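Local coordinates for protein peptidyl tryptophan dihydroxylase (PDB 7CTQ) that is an FAD-dependent monooxygenase that dihydroxylates a peptidyl tryptophan, a step essential for biogenesis of the tryptophylquinone cofactor of quinohemoprotein amine dehydrogenase, at residues S47-E52 and G274-L279; R64-P69 and R91-R96. One frame throughout, in Å; residues are numbered along the deposited sequence. Where two conformers were deposited one is given.

Overall arrangement
From the N terminus the chain builds strand 8-11 and helix 15-27, whose Pro15 touches side chains of both contacts, then strand 43-46, and enters helix 48-56, the first half of contact 1. Strand 67-76, at whose start lies 64-69, runs on through its antiparallel neighbours 79-83 and 87-90 to helix 91-104; contact 2 closes this short loop. A long excursion follows before helix 274-282 returns to 47-52 and closes contact 1, so the loop of contact 2 lies wholly within that of contact 1. Their centres are about 14 Å apart, and both reach FAD, contact 1 at the flavin and ribityl chain, contact 2 at the ribityl chain and a phosphate.

Contact 1. Residues S47-E52 and G274-L279; sequences SQRVLE and GIFQSL. With FAD (flavin-adenine dinucleotide), chain C.
Arg49 reaches from helix 48-56 over one face of the Phe276 ring on helix 274-282. Its CB points toward that helix, and CD lies 3.8 Å from Phe276 CE1. There the chain bends (chi3 -31°), bringing NH1 to 3.5 Å from Phe276 CZ, over the ring but nearer its CZ-CE2 border. The guanidinium carbon CZ of Arg49 stands 4.4 Å from the ring centroid, close to the ring normal: a cation-pi contact in which the two planes are tilted by 51°. With CG anti to the backbone N (chi1 175°), the Phe276 ring reaches out to the arginine. At the base of the Phe276 side chain, Val50 puts its two methyls to different uses: CG2 packs against Phe276 CB at 3.7 Å, and CG1 meets Ile275 CG2. The first turn of helix 274-282 also serves the flavin: Ile275 N gives a nearly straight hydrogen bond to FAD O2 (2.9 Å). A side chain on Gly274 would collide with the ribityl carbon C1'. No hydrogen bond joins 47-52 to 274-279; apolar contacts and one cation-pi pair link them, and the start of helix 274-282, its amide on O2, would probably stabilise negative charge on the reduced flavin.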
# COMPACT_ATOMS: atom_id res chain seq x y z
N SER A 47 12.45 3.70 -1.29
CA SER A 47 13.16 3.62 -2.56
C SER A 47 13.16 4.98 -3.25
O SER A 47 12.57 5.96 -2.78
CB SER A 47 12.54 2.54 -3.45
OG SER A 47 11.22 2.88 -3.87
N GLN A 48 13.86 5.04 -4.39
CA GLN A 48 13.87 6.25 -5.20
C GLN A 48 12.48 6.54 -5.76
O GLN A 48 12.07 7.71 -5.85
CB GLN A 48 14.89 6.11 -6.34
CG GLN A 48 14.63 4.95 -7.31
CD GLN A 48 15.01 3.58 -6.74
OE1 GLN A 48 15.75 3.49 -5.76
NE2 GLN A 48 14.49 2.52 -7.36
N ARG A 49 11.75 5.49 -6.13
CA ARG A 49 10.42 5.65 -6.70
C ARG A 49 9.47 6.33 -5.71
O ARG A 49 8.76 7.27 -6.07
CB ARG A 49 9.87 4.29 -7.12
CG ARG A 49 9.00 4.31 -8.38
CD ARG A 49 8.08 3.10 -8.44
NE ARG A 49 8.67 1.93 -7.79
CZ ARG A 49 8.06 0.75 -7.65
NH1 ARG A 49 6.83 0.58 -8.11
NH2 ARG A 49 8.69 -0.25 -7.05
N VAL A 50 9.46 5.85 -4.46
CA VAL A 50 8.48 6.31 -3.47
C VAL A 50 8.53 7.82 -3.32
O VAL A 50 7.49 8.49 -3.19
CB VAL A 50 8.72 5.60 -2.13
CG1 VAL A 50 7.77 6.13 -1.07
CG2 VAL A 50 8.57 4.09 -2.28
N LEU A 51 9.73 8.40 -3.34
CA LEU A 51 9.87 9.80 -2.93
C LEU A 51 9.34 10.75 -4.00
O LEU A 51 8.68 11.74 -3.68
CB LEU A 51 11.34 10.08 -2.57
CG LEU A 51 11.89 9.48 -1.28
CD1 LEU A 51 13.51 9.58 -1.26
CD2 LEU A 51 11.12 9.89 0.01
N GLU A 52 9.59 10.44 -5.27
CA GLU A 52 8.95 11.22 -6.33
C GLU A 52 7.51 10.76 -6.57
O GLU A 52 6.66 11.57 -6.97
CB GLU A 52 9.76 11.15 -7.62
CG GLU A 52 10.94 12.12 -7.62
CD GLU A 52 12.25 11.46 -8.02
OE1 GLU A 52 13.31 12.12 -7.92
OE2 GLU A 52 12.21 10.29 -8.45
N GLY A 274 6.09 -0.19 1.21
CA GLY A 274 4.72 -0.13 1.72
C GLY A 274 4.05 1.21 1.47
O GLY A 274 2.86 1.26 1.12
N ILE A 275 4.78 2.31 1.64
CA ILE A 275 4.18 3.63 1.46
C ILE A 275 3.69 3.78 0.02
O ILE A 275 2.59 4.32 -0.22
CB ILE A 275 5.18 4.73 1.85
CG1 ILE A 275 5.32 4.80 3.38
CG2 ILE A 275 4.70 6.06 1.33
CD1 ILE A 275 6.56 5.54 3.86
N PHE A 276 4.47 3.30 -0.94
CA PHE A 276 4.05 3.35 -2.34
C PHE A 276 2.79 2.51 -2.56
O PHE A 276 1.87 2.93 -3.27
CB PHE A 276 5.18 2.86 -3.24
CG PHE A 276 4.81 2.77 -4.70
CD1 PHE A 276 5.05 3.83 -5.55
CD2 PHE A 276 4.22 1.62 -5.21
CE1 PHE A 276 4.71 3.76 -6.90
CE2 PHE A 276 3.88 1.53 -6.56
CZ PHE A 276 4.12 2.60 -7.40
N GLN A 277 2.76 1.32 -1.98
CA GLN A 277 1.62 0.43 -2.13
C GLN A 277 0.37 1.03 -1.48
O GLN A 277 -0.75 0.86 -2.00
CB GLN A 277 1.96 -0.92 -1.53
CG GLN A 277 3.14 -1.55 -2.25
CD GLN A 277 3.66 -2.77 -1.56
OE1 GLN A 277 3.28 -3.05 -0.43
NE2 GLN A 277 4.54 -3.50 -2.22
N SER A 278 0.54 1.75 -0.37
CA SER A 278 -0.60 2.43 0.24
C SER A 278 -1.07 3.59 -0.62
O SER A 278 -2.28 3.85 -0.72
CB SER A 278 -0.22 2.91 1.64
OG SER A 278 0.74 2.04 2.21
N LEU A 279 -0.14 4.31 -1.26
CA LEU A 279 -0.52 5.37 -2.18
C LEU A 279 -1.29 4.82 -3.38
O LEU A 279 -2.26 5.43 -3.85
CB LEU A 279 0.73 6.14 -2.64
CG LEU A 279 1.47 7.00 -1.60
CD1 LEU A 279 2.73 7.61 -2.20
CD2 LEU A 279 0.55 8.09 -1.03
PA FAD C . -0.59 5.27 8.35
O1A FAD C . 0.66 5.74 7.72
O2A FAD C . -0.36 4.27 9.47
O5B FAD C . -1.45 6.51 8.76
C5B FAD C . -2.50 6.41 9.73
C4B FAD C . -2.57 7.74 10.43
O4B FAD C . -3.76 7.78 11.26
C3B FAD C . -1.39 8.07 11.35
O3B FAD C . -1.06 9.46 11.25
C2B FAD C . -1.92 7.69 12.74
O2B FAD C . -1.35 8.46 13.80
C1B FAD C . -3.40 8.06 12.59
N9A FAD C . -4.34 7.39 13.48
C8A FAD C . -4.34 6.10 13.92
N7A FAD C . -5.34 5.79 14.72
C5A FAD C . -6.02 6.99 14.83
C6A FAD C . -7.18 7.36 15.56
N6A FAD C . -7.87 6.52 16.33
N1A FAD C . -7.61 8.64 15.45
C2A FAD C . -6.92 9.49 14.68
N3A FAD C . -5.82 9.25 13.96
C4A FAD C . -5.42 7.98 14.07
N1 FAD C . 6.58 1.13 4.26
C2 FAD C . 7.66 1.58 3.56
O2 FAD C . 7.53 2.28 2.55
N3 FAD C . 8.93 1.26 3.98
C4 FAD C . 9.25 0.50 5.08
O4 FAD C . 10.43 0.29 5.37
C4X FAD C . 8.10 0.02 5.83
N5 FAD C . 8.32 -0.71 6.89
C5X FAD C . 7.22 -1.17 7.59
C6 FAD C . 7.43 -1.96 8.72
C7 FAD C . 6.36 -2.45 9.46
C7M FAD C . 6.62 -3.30 10.68
C8 FAD C . 5.04 -2.16 9.06
C8M FAD C . 3.86 -2.67 9.84
C9 FAD C . 4.83 -1.37 7.93
C9A FAD C . 5.90 -0.88 7.20
N10 FAD C . 5.72 -0.07 6.06
C10 FAD C . 6.80 0.39 5.34
C1' FAD C . 4.37 0.23 5.58
C2' FAD C . 3.90 1.65 5.86
O2' FAD C . 4.08 1.99 7.23
C3' FAD C . 2.42 1.74 5.50
O3' FAD C . 2.25 1.14 4.22
C4' FAD C . 1.83 3.14 5.45
O4' FAD C . 2.29 3.94 6.54
C5' FAD C . 0.32 3.09 5.44
O5' FAD C . -0.18 4.42 5.19
P FAD C . -1.58 4.86 5.72
O1P FAD C . -2.61 3.91 5.10
O2P FAD C . -1.78 6.32 5.51
O3P FAD C . -1.49 4.53 7.28

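Contact 2. Residues R64-P69 and R91-R96; sequences RQAAMP and RQRFDR. With FAD (flavin-adenine dinucleotide), chain C.
Apolar contact between Ala66 and the first turn of helix 91-104 joins the two segments. The Ala66 methyl CB sits 3.5 Å from Arg93 CB and also touches the backbone at Phe94 N. It lies beside the Phe94 ring, almost level with it, and 4.1 Å from Phe94 CB. Arg93 turns its CB toward Ala66, but the chain then leads away, its CG passing Gln65 O. The polar interactions belong to Arg91, an FAD-pocket residue. Two successive kinks (chi2 -57°, chi3 -56°) fold its chain back until NE and NH2 both grip Asp95 OD1, the NH2 salt bridge measuring 3.0 Å. This side-on clasp fixes the guanidinium's rotation, making Asp95 the second-shell residue that positions it. Arg91 NH1 then donates to FAD O4' (2.9 Å, 169°), and NH2 to O1A at the same length, holding ribityl chain and diphosphate together. A leucine in place of Arg91 would probably leave Asp95 without its charged mate and the FAD phosphate without this donor. Arg91 has a second carboxylate partner, Glu44, salt-bridged to NH1. Helix 91-104 follows directly on strand 87-90, whose Leu89 touches both Ala66 and Phe94, while Pro15 of helix 15-27 packs on Phe94 and Arg91.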
# COMPACT_ATOMS: atom_id res chain seq x y z
N ARG A 64 11.57 15.85 2.13
CA ARG A 64 13.02 15.82 2.09
C ARG A 64 13.67 16.21 3.41
O ARG A 64 14.84 15.86 3.64
CB ARG A 64 13.53 16.72 0.96
CG ARG A 64 14.82 16.23 0.34
CD ARG A 64 14.70 14.77 -0.06
NE ARG A 64 15.95 14.26 -0.62
CZ ARG A 64 16.05 13.65 -1.79
NH1 ARG A 64 17.24 13.22 -2.21
NH2 ARG A 64 14.98 13.47 -2.54
N GLN A 65 12.96 16.91 4.29
CA GLN A 65 13.47 17.14 5.64
C GLN A 65 13.17 15.97 6.57
O GLN A 65 13.69 15.94 7.69
CB GLN A 65 12.88 18.44 6.22
CG GLN A 65 12.79 19.60 5.23
CD GLN A 65 11.67 19.41 4.21
OE1 GLN A 65 10.57 18.99 4.56
NE2 GLN A 65 11.97 19.71 2.95
N ALA A 66 12.35 15.02 6.11
CA ALA A 66 12.10 13.77 6.81
C ALA A 66 12.92 12.61 6.26
O ALA A 66 13.10 11.61 6.96
CB ALA A 66 10.62 13.41 6.72
N ALA A 67 13.41 12.72 5.02
CA ALA A 67 14.17 11.66 4.37
C ALA A 67 15.65 12.04 4.31
O ALA A 67 15.99 13.18 3.99
CB ALA A 67 13.65 11.40 2.96
N MET A 68 16.52 11.07 4.59
CA MET A 68 17.95 11.29 4.60
C MET A 68 18.66 10.12 3.93
O MET A 68 18.32 8.96 4.19
CB MET A 68 18.48 11.48 6.02
CG MET A 68 17.77 10.64 7.07
SD MET A 68 17.58 11.51 8.65
CE MET A 68 16.05 12.39 8.37
N PRO A 69 19.65 10.39 3.08
CA PRO A 69 20.37 9.30 2.41
C PRO A 69 21.15 8.48 3.42
O PRO A 69 21.51 8.94 4.50
CB PRO A 69 21.31 10.03 1.44
CG PRO A 69 20.77 11.44 1.35
CD PRO A 69 20.14 11.72 2.67
N ARG A 91 9.32 8.63 10.17
CA ARG A 91 7.88 8.82 10.20
C ARG A 91 7.45 9.90 11.18
O ARG A 91 6.37 10.49 10.99
CB ARG A 91 7.19 7.50 10.53
CG ARG A 91 7.38 6.43 9.46
CD ARG A 91 6.87 6.94 8.12
NE ARG A 91 5.48 7.37 8.20
CZ ARG A 91 4.45 6.60 7.88
NH1 ARG A 91 4.66 5.36 7.45
NH2 ARG A 91 3.20 7.06 7.98
N GLN A 92 8.25 10.17 12.21
CA GLN A 92 7.97 11.30 13.09
C GLN A 92 7.98 12.61 12.30
O GLN A 92 6.98 13.34 12.27
CB GLN A 92 9.00 11.36 14.22
CG GLN A 92 9.30 10.01 14.88
CD GLN A 92 10.55 10.06 15.74
OE1 GLN A 92 11.55 9.40 15.44
NE2 GLN A 92 10.50 10.84 16.82
N ARG A 93 9.11 12.91 11.64
CA ARG A 93 9.17 14.08 10.76
C ARG A 93 8.10 14.01 9.68
O ARG A 93 7.41 15.00 9.42
CB ARG A 93 10.55 14.20 10.11
CG ARG A 93 11.54 15.19 10.74
CD ARG A 93 11.82 14.78 12.17
NE ARG A 93 13.12 15.18 12.69
CZ ARG A 93 13.30 15.71 13.90
NH1 ARG A 93 12.27 15.90 14.71
NH2 ARG A 93 14.52 16.04 14.29
N PHE A 94 7.94 12.84 9.06
CA PHE A 94 7.06 12.70 7.90
C PHE A 94 5.62 13.07 8.23
O PHE A 94 5.03 13.93 7.58
CB PHE A 94 7.15 11.26 7.38
CG PHE A 94 6.59 11.08 6.01
CD1 PHE A 94 7.12 11.76 4.93
CD2 PHE A 94 5.53 10.21 5.80
CE1 PHE A 94 6.60 11.58 3.66
CE2 PHE A 94 5.01 10.03 4.53
CZ PHE A 94 5.54 10.72 3.46
N ASP A 95 5.04 12.41 9.24
CA ASP A 95 3.62 12.62 9.52
C ASP A 95 3.35 14.04 10.00
O ASP A 95 2.34 14.65 9.62
CB ASP A 95 3.12 11.59 10.54
CG ASP A 95 3.54 10.17 10.20
OD1 ASP A 95 3.68 9.87 8.99
OD2 ASP A 95 3.73 9.36 11.13
N ARG A 96 4.22 14.57 10.85
CA ARG A 96 4.11 15.98 11.23
C ARG A 96 4.24 16.88 10.01
O ARG A 96 3.58 17.92 9.92
CB ARG A 96 5.16 16.33 12.29
CG ARG A 96 4.82 15.87 13.71
CD ARG A 96 5.79 16.48 14.73
NE ARG A 96 6.96 15.64 14.99
CZ ARG A 96 8.21 15.95 14.64
NH1 ARG A 96 8.46 17.09 14.01
NH2 ARG A 96 9.20 15.11 14.91
PA FAD C . -0.59 5.27 8.35
O1A FAD C . 0.66 5.74 7.72
O2A FAD C . -0.36 4.27 9.47
O5B FAD C . -1.45 6.51 8.76
C5B FAD C . -2.50 6.41 9.73
C4B FAD C . -2.57 7.74 10.43
O4B FAD C . -3.76 7.78 11.26
C3B FAD C . -1.39 8.07 11.35
O3B FAD C . -1.06 9.46 11.25
C2B FAD C . -1.92 7.69 12.74
O2B FAD C . -1.35 8.46 13.80
C1B FAD C . -3.40 8.06 12.59
N9A FAD C . -4.34 7.39 13.48
C8A FAD C . -4.34 6.10 13.92
N7A FAD C . -5.34 5.79 14.72
C5A FAD C . -6.02 6.99 14.83
C6A FAD C . -7.18 7.36 15.56
N6A FAD C . -7.87 6.52 16.33
N1A FAD C . -7.61 8.64 15.45
C2A FAD C . -6.92 9.49 14.68
N3A FAD C . -5.82 9.25 13.96
C4A FAD C . -5.42 7.98 14.07
N1 FAD C . 6.58 1.13 4.26
C2 FAD C . 7.66 1.58 3.56
O2 FAD C . 7.53 2.28 2.55
N3 FAD C . 8.93 1.26 3.98
C4 FAD C . 9.25 0.50 5.08
O4 FAD C . 10.43 0.29 5.37
C4X FAD C . 8.10 0.02 5.83
N5 FAD C . 8.32 -0.71 6.89
C5X FAD C . 7.22 -1.17 7.59
C6 FAD C . 7.43 -1.96 8.72
C7 FAD C . 6.36 -2.45 9.46
C7M FAD C . 6.62 -3.30 10.68
C8 FAD C . 5.04 -2.16 9.06
C8M FAD C . 3.86 -2.67 9.84
C9 FAD C . 4.83 -1.37 7.93
C9A FAD C . 5.90 -0.88 7.20
N10 FAD C . 5.72 -0.07 6.06
C10 FAD C . 6.80 0.39 5.34
C1' FAD C . 4.37 0.23 5.58
C2' FAD C . 3.90 1.65 5.86
O2' FAD C . 4.08 1.99 7.23
C3' FAD C . 2.42 1.74 5.50
O3' FAD C . 2.25 1.14 4.22
C4' FAD C . 1.83 3.14 5.45
O4' FAD C . 2.29 3.94 6.54
C5' FAD C . 0.32 3.09 5.44
O5' FAD C . -0.18 4.42 5.19
P FAD C . -1.58 4.86 5.72
O1P FAD C . -2.61 3.91 5.10
O2P FAD C . -1.78 6.32 5.51
O3P FAD C . -1.49 4.53 7.28